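PDB 3G3S: GCN5-related N-acetyltransferase, which probably transfers an acetyl group from acetyl-coenzyme A to an amine, as enzymes of the GNAT acetyltransferase family do. Local coordinates for residues Arg99-Lys104 against Lys241-Tyr246; Pro219-His224 against Leu235-Asp240. One frame throughout, in Å; residues are numbered along the deposited sequence. Where two conformers were deposited one is given.

Contact 1: Arg99-Lys104 against Lys241-Tyr246; sequences RYATKK and KAYQAY. With EDO (1,2-ethanediol), chain F.
Arg99 and Tyr243 face each other as a hydrogen-bonded pair of two antiparallel strands, 94-102 and 239-248, which lie side by side in the mixed sheet of this GNAT-family protein. Arg99 N donates to Tyr243 O at 3.0 Å, and Tyr243 N returns a bond to Arg99 O at 2.7 Å. Two residues along, Ala101 N reaches Lys241 O at 2.9 Å, while the answering bond from Lys241 N to Ala101 O is long and weak. Between these pairs Tyr100 and Ala242 form a non-hydrogen-bonded pair whose side chains occupy the other face of the sheet, where Tyr100 CE2 touches the Ala242 methyl at 3.7 Å.

The Arg99 side chain can be followed out from the strand. Its CB sits over one face of the Tyr243 ring, displaced toward the rim, as a CH-pi contact 3.8 Å from the ring centroid. CG and CD then pass the methyl of Ala245, with CD the nearer. A bend at chi3 (57°) turns the chain back to the phenol, so that NE meets Tyr243 OH at 2.8 Å, close to the guanidinium plane; that plane and the ring lie 51° apart. The ring itself takes its place through a chi1 of 71°, which sets CG between the backbone N and the carbonyl carbon and holds the phenol alongside the arginine. Asp222, on the adjacent strand 218-223, ties the pair together: its OD2 is hydrogen-bonded to Tyr243 OH and salt-bridged to Arg99 NH2. At the tip, NH1 has a weak bond to His224 ND1, and NH2 donates to O2 of a bound ethanediol at 3.0 Å.

Contact 2: Pro219-His224 against Leu235-Asp240; sequences PSWDAH and LGYELD. With CAC (cacodylate ion), chain D.
Tyr237 OH donates a short hydrogen bond to the carbonyl of Pro219, with OH and O 2.5 Å apart. The oxygen lies at the edge of the phenol, near the ring plane, whereas the hydroxyl approaches from above the carbonyl plane, 47° out of it. Pro219 CB lies 3.6 Å from the same hydroxyl, a van der Waals contact beside the bond.

The aromatic contacts centre on Trp221. Its CB stands almost squarely over the middle of the Tyr237 ring, a CH-pi contact 3.7 Å from the centroid. Trp221 CG lies anti to the backbone N (chi1 -163°), which carries the indole across the tyrosine at about a right angle, and the two rings meet obliquely, their planes 43° apart. Trp221 CE3 and Tyr237 CE2 make the closest touch between the two rings, at 3.8 Å.

These side chains fill the inside of a beta-alpha-beta crossover, in which strand 218-223, helix 226-235 and strand 239-248 follow one another and strand 94-102 runs between the two parallel strands. The helix ends in a Schellman motif at Gly236, whose positive phi turns the chain so that Leu235 and Tyr237, before and after it, both face the tryptophan. Ile209 of helix 200-214 and Ile187 of strand 184-191 also pack on Tyr237.

Leu235 adds an apolar contact: its CD1 branch meets the far end of the indole at Trp221 CZ3, 3.6 Å away.

A cacodylate, probably from the crystallisation liquor, sits with one methyl over the indole face. His224 N donates to its O1 at 2.9 Å, and Ser228 OG is hydrogen-bonded both to the ion and to Trp221 NE1.

The centres of the two contacts lie about 9 Å apart, on the same side of the chain's centre and in one mixed sheet. Strand 239-248 serves both: its start and the turn before it belong to contact 2, while the residues that follow belong to contact 1. Strand 94-102 separates it from strand 218-223. Along the chain contact 2 is nested inside the much longer loop closed by contact 1. The two also touch directly, Thr102 OG1 lying 2.7 Å from Trp221 O in a probable hydrogen bond. Contact 2 packs the inside of the last crossover, and contact 1 pairs its final strand with 94-102, a strand from much earlier in the chain.

Contact 1: Arg99-Lys104 against Lys241-Tyr246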
loop_
_atom_site.group_PDB
_atom_site.type_symbol
_atom_site.label_atom_id
_atom_site.label_comp_id
_atom_site.label_asym_id
_atom_site.label_seq_id
_atom_site.Cartn_x
_atom_site.Cartn_y
_atom_site.Cartn_z
ATOM N N ARG A 99 -2.493 -26.499 9.352
ATOM C CA ARG A 99 -2.355 -25.981 8.001
ATOM C C ARG A 99 -0.859 -25.859 7.782
ATOM O O ARG A 99 -0.080 -25.945 8.741
ATOM C CB ARG A 99 -3.056 -24.641 7.827
ATOM C CG ARG A 99 -4.578 -24.749 7.798
ATOM C CD ARG A 99 -5.253 -23.377 7.671
ATOM N NE ARG A 99 -4.817 -22.622 6.491
ATOM C CZ ARG A 99 -5.477 -22.516 5.355
ATOM N NH1 ARG A 99 -6.622 -23.139 5.159
ATOM N NH2 ARG A 99 -4.978 -21.782 4.385
ATOM N N TYR A 100 -0.470 -25.686 6.517
ATOM C CA TYR A 100 0.935 -25.665 6.141
ATOM C C TYR A 100 1.262 -24.419 5.324
ATOM O O TYR A 100 0.787 -24.244 4.208
ATOM C CB TYR A 100 1.288 -26.965 5.372
ATOM C CG TYR A 100 0.961 -28.207 6.206
ATOM C CD1 TYR A 100 -0.308 -28.747 6.183
ATOM C CD2 TYR A 100 1.915 -28.810 7.051
ATOM C CE1 TYR A 100 -0.658 -29.848 6.962
ATOM C CE2 TYR A 100 1.569 -29.928 7.833
ATOM C CZ TYR A 100 0.271 -30.421 7.784
ATOM O OH TYR A 100 -0.113 -31.513 8.503
ATOM N N ALA A 101 2.092 -23.563 5.907
ATOM C CA ALA A 101 2.532 -22.367 5.266
ATOM C C ALA A 101 3.655 -22.768 4.309
ATOM O O ALA A 101 4.375 -23.711 4.576
ATOM C CB ALA A 101 3.065 -21.414 6.286
ATOM N N THR A 102 3.803 -22.015 3.247
ATOM C CA THR A 102 4.895 -22.242 2.294
ATOM C C THR A 102 5.770 -20.989 2.272
ATOM O O THR A 102 5.348 -19.904 2.666
ATOM C CB THR A 102 4.362 -22.602 0.879
ATOM O OG1 THR A 102 3.734 -21.464 0.268
ATOM C CG2 THR A 102 3.374 -23.799 0.946
ATOM N N LYS A 103 7.017 -21.164 1.830
ATOM C CA LYS A 103 7.967 -20.080 1.738
ATOM C C LYS A 103 7.481 -19.146 0.657
ATOM O O LYS A 103 6.915 -19.598 -0.339
ATOM C CB LYS A 103 9.366 -20.623 1.421
ATOM C CG LYS A 103 9.920 -21.480 2.536
ATOM C CD LYS A 103 11.403 -21.809 2.350
ATOM C CE LYS A 103 11.899 -22.681 3.504
ATOM N NZ LYS A 103 13.332 -23.067 3.377
ATOM N N LYS A 104 7.688 -17.846 0.856
ATOM C CA LYS A 104 7.273 -16.829 -0.102
ATOM C C LYS A 104 8.337 -16.429 -1.119
ATOM O O LYS A 104 8.127 -15.472 -1.857
ATOM C CB LYS A 104 6.785 -15.586 0.637
ATOM C CG LYS A 104 5.658 -15.883 1.650
ATOM C CD LYS A 104 4.506 -16.601 0.986
ATOM C CE LYS A 104 3.462 -17.139 1.970
ATOM N NZ LYS A 104 2.534 -18.077 1.221
ATOM N N LYS A 241 6.357 -24.019 7.429
ATOM C CA LYS A 241 6.086 -24.738 8.658
ATOM C C LYS A 241 4.607 -25.060 8.755
ATOM O O LYS A 241 3.756 -24.385 8.149
ATOM C CB LYS A 241 6.491 -23.933 9.919
ATOM C CG LYS A 241 5.784 -22.586 10.070
ATOM C CD LYS A 241 6.036 -21.892 11.417
ATOM C CE LYS A 241 5.147 -22.475 12.545
ATOM N NZ LYS A 241 5.143 -21.688 13.836
ATOM N N ALA A 242 4.340 -26.100 9.532
ATOM C CA ALA A 242 3.016 -26.502 9.885
ATOM C C ALA A 242 2.583 -25.471 10.913
ATOM O O ALA A 242 3.423 -24.977 11.651
ATOM C CB ALA A 242 3.055 -27.874 10.520
ATOM N N TYR A 243 1.315 -25.102 10.925
ATOM C CA TYR A 243 0.855 -24.154 11.929
ATOM C C TYR A 243 -0.554 -24.499 12.429
ATOM O O TYR A 243 -1.302 -25.193 11.750
ATOM C CB TYR A 243 0.953 -22.725 11.394
ATOM C CG TYR A 243 -0.025 -22.311 10.326
ATOM C CD1 TYR A 243 -1.282 -21.880 10.657
ATOM C CD2 TYR A 243 0.339 -22.241 8.984
ATOM C CE1 TYR A 243 -2.158 -21.475 9.707
ATOM C CE2 TYR A 243 -0.568 -21.815 8.014
ATOM C CZ TYR A 243 -1.812 -21.434 8.404
ATOM O OH TYR A 243 -2.737 -20.981 7.516
ATOM N N GLN A 244 -0.875 -24.032 13.635
ATOM C CA GLN A 244 -2.172 -24.282 14.250
ATOM C C GLN A 244 -3.319 -23.445 13.689
ATOM O O GLN A 244 -3.192 -22.238 13.496
ATOM C CB GLN A 244 -2.123 -24.010 15.771
ATOM C CG GLN A 244 -1.126 -24.892 16.565
ATOM C CD GLN A 244 -1.256 -24.746 18.080
ATOM O OE1 GLN A 244 -2.204 -24.126 18.587
ATOM N NE2 GLN A 244 -0.294 -25.324 18.815
ATOM N N ALA A 245 -4.463 -24.092 13.497
ATOM C CA ALA A 245 -5.679 -23.429 13.031
ATOM C C ALA A 245 -6.872 -24.067 13.727
ATOM O O ALA A 245 -6.777 -25.217 14.221
ATOM C CB ALA A 245 -5.824 -23.514 11.475
ATOM N N TYR A 246 -7.963 -23.299 13.771
ATOM C CA TYR A 246 -9.231 -23.719 14.361
ATOM C C TYR A 246 -10.418 -23.315 13.497
ATOM O O TYR A 246 -10.374 -22.298 12.820
ATOM C CB TYR A 246 -9.428 -23.088 15.753
ATOM C CG TYR A 246 -8.426 -23.492 16.807
ATOM C CD1 TYR A 246 -7.224 -22.798 16.967
ATOM C CD2 TYR A 246 -8.685 -24.543 17.667
ATOM C CE1 TYR A 246 -6.325 -23.137 17.940
ATOM C CE2 TYR A 246 -7.781 -24.898 18.641
ATOM C CZ TYR A 246 -6.596 -24.211 18.762
ATOM O OH TYR A 246 -5.714 -24.608 19.731
HETATM C C1 EDO F . -7.418 -19.471 0.961
HETATM O O1 EDO F . -7.613 -20.832 0.557
HETATM C C2 EDO F . -6.222 -19.340 1.893
HETATM O O2 EDO F . -5.317 -20.435 1.706
#

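Contact 2: Pro219-His224 against Leu235-Asp240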
loop_
_atom_site.group_PDB
_atom_site.type_symbol
_atom_site.label_atom_id
_atom_site.label_comp_id
_atom_site.label_asym_id
_atom_site.label_seq_id
_atom_site.Cartn_x
_atom_site.Cartn_y
_atom_site.Cartn_z
ATOM N N PRO A 219 2.153 -15.464 -6.760
ATOM C CA PRO A 219 1.069 -16.388 -6.459
ATOM C C PRO A 219 1.347 -17.145 -5.167
ATOM O O PRO A 219 2.154 -18.066 -5.118
ATOM C CB PRO A 219 1.069 -17.324 -7.667
ATOM C CG PRO A 219 2.493 -17.329 -8.127
ATOM C CD PRO A 219 3.135 -16.066 -7.693
ATOM N N SER A 220 0.695 -16.729 -4.086
ATOM C CA SER A 220 0.910 -17.386 -2.784
ATOM C C SER A 220 0.103 -18.647 -2.568
ATOM O O SER A 220 -1.061 -18.732 -3.007
ATOM C CB SER A 220 0.509 -16.424 -1.648
ATOM O OG SER A 220 0.584 -17.061 -0.399
ATOM N N TRP A 221 0.684 -19.595 -1.843
ATOM C CA TRP A 221 -0.010 -20.829 -1.456
ATOM C C TRP A 221 0.072 -21.034 0.059
ATOM O O TRP A 221 1.156 -20.973 0.656
ATOM C CB TRP A 221 0.606 -22.036 -2.143
ATOM C CG TRP A 221 -0.226 -23.273 -2.146
ATOM C CD1 TRP A 221 -0.464 -24.118 -1.100
ATOM C CD2 TRP A 221 -0.867 -23.856 -3.273
ATOM N NE1 TRP A 221 -1.232 -25.177 -1.497
ATOM C CE2 TRP A 221 -1.497 -25.054 -2.829
ATOM C CE3 TRP A 221 -0.990 -23.485 -4.617
ATOM C CZ2 TRP A 221 -2.256 -25.858 -3.672
ATOM C CZ3 TRP A 221 -1.744 -24.305 -5.467
ATOM C CH2 TRP A 221 -2.362 -25.478 -4.982
ATOM N N ASP A 222 -1.073 -21.273 0.682
ATOM C CA ASP A 222 -1.127 -21.577 2.092
ATOM C C ASP A 222 -2.024 -22.823 2.142
ATOM O O ASP A 222 -3.213 -22.763 1.863
ATOM C CB ASP A 222 -1.678 -20.407 2.884
ATOM C CG ASP A 222 -1.373 -20.484 4.338
ATOM O OD1 ASP A 222 -0.196 -20.413 4.733
ATOM O OD2 ASP A 222 -2.362 -20.496 5.126
ATOM N N ALA A 223 -1.416 -23.964 2.437
ATOM C CA ALA A 223 -2.063 -25.258 2.327
ATOM C C ALA A 223 -3.040 -25.564 3.461
ATOM O O ALA A 223 -2.656 -25.602 4.619
ATOM C CB ALA A 223 -0.999 -26.354 2.234
ATOM N N HIS A 224 -4.286 -25.848 3.101
ATOM C CA HIS A 224 -5.306 -26.206 4.080
ATOM C C HIS A 224 -5.118 -27.613 4.621
ATOM O O HIS A 224 -5.551 -27.924 5.729
ATOM C CB HIS A 224 -6.694 -26.096 3.466
ATOM C CG HIS A 224 -7.812 -26.275 4.454
ATOM N ND1 HIS A 224 -7.967 -25.468 5.561
ATOM C CD2 HIS A 224 -8.859 -27.142 4.472
ATOM C CE1 HIS A 224 -9.057 -25.826 6.221
ATOM N NE2 HIS A 224 -9.618 -26.842 5.581
ATOM N N LEU A 235 4.046 -28.031 -7.633
ATOM C CA LEU A 235 4.029 -26.769 -8.379
ATOM C C LEU A 235 5.240 -25.899 -8.118
ATOM O O LEU A 235 5.380 -24.852 -8.729
ATOM C CB LEU A 235 2.750 -25.987 -8.073
ATOM C CG LEU A 235 1.455 -26.665 -8.541
ATOM C CD1 LEU A 235 0.267 -25.988 -7.926
ATOM C CD2 LEU A 235 1.333 -26.676 -10.066
ATOM N N GLY A 236 6.075 -26.291 -7.164
ATOM C CA GLY A 236 7.327 -25.582 -6.878
ATOM C C GLY A 236 7.441 -24.947 -5.522
ATOM O O GLY A 236 8.503 -24.458 -5.178
ATOM N N TYR A 237 6.355 -24.922 -4.751
ATOM C CA TYR A 237 6.409 -24.319 -3.427
ATOM C C TYR A 237 7.183 -25.216 -2.468
ATOM O O TYR A 237 7.297 -26.430 -2.676
ATOM C CB TYR A 237 4.986 -24.044 -2.901
ATOM C CG TYR A 237 4.183 -23.094 -3.749
ATOM C CD1 TYR A 237 4.258 -21.731 -3.536
ATOM C CD2 TYR A 237 3.321 -23.548 -4.733
ATOM C CE1 TYR A 237 3.560 -20.852 -4.312
ATOM C CE2 TYR A 237 2.572 -22.672 -5.485
ATOM C CZ TYR A 237 2.671 -21.313 -5.256
ATOM O OH TYR A 237 1.980 -20.406 -6.033
ATOM N N GLU A 238 7.746 -24.622 -1.427
ATOM C CA GLU A 238 8.433 -25.373 -0.397
ATOM C C GLU A 238 7.803 -25.034 0.928
ATOM O O GLU A 238 7.442 -23.880 1.188
ATOM C CB GLU A 238 9.913 -25.046 -0.348
ATOM C CG GLU A 238 10.659 -25.583 -1.555
ATOM C CD GLU A 238 12.135 -25.278 -1.522
ATOM O OE1 GLU A 238 12.635 -24.860 -0.456
ATOM O OE2 GLU A 238 12.792 -25.465 -2.578
ATOM N N LEU A 239 7.686 -26.053 1.762
ATOM C CA LEU A 239 7.107 -25.921 3.084
ATOM C C LEU A 239 7.906 -24.944 3.936
ATOM O O LEU A 239 9.148 -24.956 3.902
ATOM C CB LEU A 239 7.103 -27.278 3.782
ATOM C CG LEU A 239 6.687 -27.317 5.255
ATOM C CD1 LEU A 239 5.190 -27.040 5.452
ATOM C CD2 LEU A 239 7.055 -28.680 5.856
ATOM N N ASP A 240 7.188 -24.080 4.656
ATOM C CA ASP A 240 7.769 -23.182 5.636
ATOM C C ASP A 240 7.587 -23.928 6.954
ATOM O O ASP A 240 8.537 -24.471 7.513
ATOM C CB ASP A 240 7.057 -21.820 5.623
ATOM C CG ASP A 240 7.540 -20.869 6.738
ATOM O OD1 ASP A 240 8.482 -21.227 7.477
ATOM O OD2 ASP A 240 6.988 -19.743 6.852
HETATM AS AS CAC D . -5.378 -23.987 -0.678
HETATM O O1 CAC D . -5.089 -25.420 0.337
HETATM O O2 CAC D . -5.538 -22.606 0.375
HETATM C C1 CAC D . -4.083 -23.572 -2.106
HETATM C C2 CAC D . -7.043 -24.110 -1.747
#